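Local structure of nuclear protein localization protein 4 homolog (Drosophila melanogaster, 4RV0) at residues B[13-17]-B[18-22]. The protein is probably part of a complex that binds ubiquitinated proteins and is needed to export misfolded proteins from the ER for proteasomal degradation; this chain is its N-terminal ubiquitin-like domain. Numbering follows the deposited sequence.
Sequences RVQSA and EGIKR
Val14 and Lys21 form an antiparallel hydrogen-bonded pair, Val14 N to Lys21 O at 2.8 Å and Lys21 N returning to Val14 O, in the N-terminal beta hairpin of this ubiquitin-like domain, whose strands 10-16 and 19-25 are joined by a type I turn from Ser16 to Gly19. Ser16 and Gly19 close the ladder: Ser16 N donates to Gly19 O at 2.9 Å, whereas Gly19 N reaches Ser16 O from above the carbonyl plane. Gly19 has backbone angles that would jam a side chain against the preceding carbonyl oxygen.

Arg13, Gln15, Ile20 and Arg22 share one face of the sheet, which meets the chain of another protein. There Gln15 and Ile20 lie across each other, with Gln15 OE1 3.4 Å from Ile20 CG1. Gln15 CG lies beside the carbonyl carbon (chi1 176°), and the bend at chi2 (76°) lets NE2 donate to the next carbonyl, Ser16 O (2.9 Å), close to the amide plane. An alanine in place of Gln15 would probably leave one side of Ile20 less packed and Ser16 O with one donor fewer. Ile20 CG2 rests 3.9 Å from Arg13 CB, while Arg13 NH1 hydrogen-bonds Gly74 O and Arg13 NH2, like Arg22 NH2, forms a salt bridge with an acidic side chain of the partner protein. On the Val14 and Lys21 face, Ser16 OG accepts a hydrogen bond from Glu18 N (3.2 Å), an ST turn.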
# COMPACT_ATOMS: atom_id res chain seq x y z
N ARG B 13 4.89 4.77 11.25
CA ARG B 13 4.16 3.67 10.63
C ARG B 13 4.98 2.40 10.70
O ARG B 13 6.15 2.38 10.32
CB ARG B 13 3.81 4.00 9.18
CG ARG B 13 2.98 5.27 9.02
CD ARG B 13 3.58 6.15 7.90
NE ARG B 13 3.20 5.63 6.60
CZ ARG B 13 3.91 5.71 5.48
NH1 ARG B 13 5.09 6.31 5.44
NH2 ARG B 13 3.40 5.19 4.37
N VAL B 14 4.35 1.34 11.17
CA VAL B 14 5.05 0.07 11.30
C VAL B 14 4.50 -0.94 10.32
O VAL B 14 3.37 -1.40 10.47
CB VAL B 14 4.92 -0.50 12.71
CG1 VAL B 14 5.68 -1.83 12.79
CG2 VAL B 14 5.40 0.51 13.75
N GLN B 15 5.31 -1.29 9.33
CA GLN B 15 4.96 -2.32 8.36
C GLN B 15 5.30 -3.71 8.89
O GLN B 15 6.43 -3.98 9.27
CB GLN B 15 5.68 -2.08 7.04
CG GLN B 15 5.47 -3.15 5.95
CD GLN B 15 4.11 -3.07 5.28
OE1 GLN B 15 3.89 -2.26 4.39
NE2 GLN B 15 3.19 -3.94 5.69
N SER B 16 4.29 -4.56 8.98
CA SER B 16 4.50 -5.97 9.27
C SER B 16 3.71 -6.82 8.26
O SER B 16 3.07 -6.27 7.36
CB SER B 16 4.08 -6.28 10.71
OG SER B 16 2.67 -6.27 10.83
N ALA B 17 3.74 -8.14 8.42
CA ALA B 17 2.94 -9.01 7.56
C ALA B 17 1.44 -8.86 7.82
O ALA B 17 0.63 -9.34 7.04
CB ALA B 17 3.37 -10.46 7.71
N GLU B 18 1.07 -8.23 8.93
CA GLU B 18 -0.33 -7.99 9.26
C GLU B 18 -0.87 -6.67 8.72
O GLU B 18 -2.08 -6.39 8.79
CB GLU B 18 -0.55 -8.00 10.77
CG GLU B 18 -0.29 -9.34 11.44
CD GLU B 18 -1.27 -10.39 10.98
OE1 GLU B 18 -2.49 -10.18 11.16
OE2 GLU B 18 -0.81 -11.42 10.46
N GLY B 19 0.02 -5.86 8.18
CA GLY B 19 -0.40 -4.59 7.60
C GLY B 19 0.45 -3.42 8.05
O GLY B 19 1.61 -3.60 8.44
N ILE B 20 -0.13 -2.22 8.03
CA ILE B 20 0.59 -1.02 8.43
C ILE B 20 -0.05 -0.37 9.65
O ILE B 20 -1.10 0.28 9.54
CB ILE B 20 0.69 -0.01 7.27
CG1 ILE B 20 1.46 -0.62 6.10
CG2 ILE B 20 1.36 1.27 7.72
CD1 ILE B 20 1.44 0.27 4.85
N LYS B 21 0.62 -0.51 10.79
CA LYS B 21 0.09 -0.03 12.06
C LYS B 21 0.61 1.36 12.33
O LYS B 21 1.82 1.61 12.26
CB LYS B 21 0.49 -0.99 13.20
CG LYS B 21 0.19 -0.48 14.63
CD LYS B 21 -1.29 -0.37 14.89
CE LYS B 21 -1.98 -1.73 14.93
NZ LYS B 21 -3.47 -1.57 15.12
N ARG B 22 -0.30 2.27 12.63
CA ARG B 22 0.06 3.65 12.93
C ARG B 22 0.31 3.85 14.42
O ARG B 22 -0.57 3.57 15.25
CB ARG B 22 -1.03 4.61 12.44
CG ARG B 22 -1.04 4.74 10.93
CD ARG B 22 -1.89 5.91 10.45
NE ARG B 22 -1.72 6.08 9.01
CZ ARG B 22 -2.14 7.13 8.32
NH1 ARG B 22 -2.76 8.14 8.94
NH2 ARG B 22 -1.91 7.18 7.02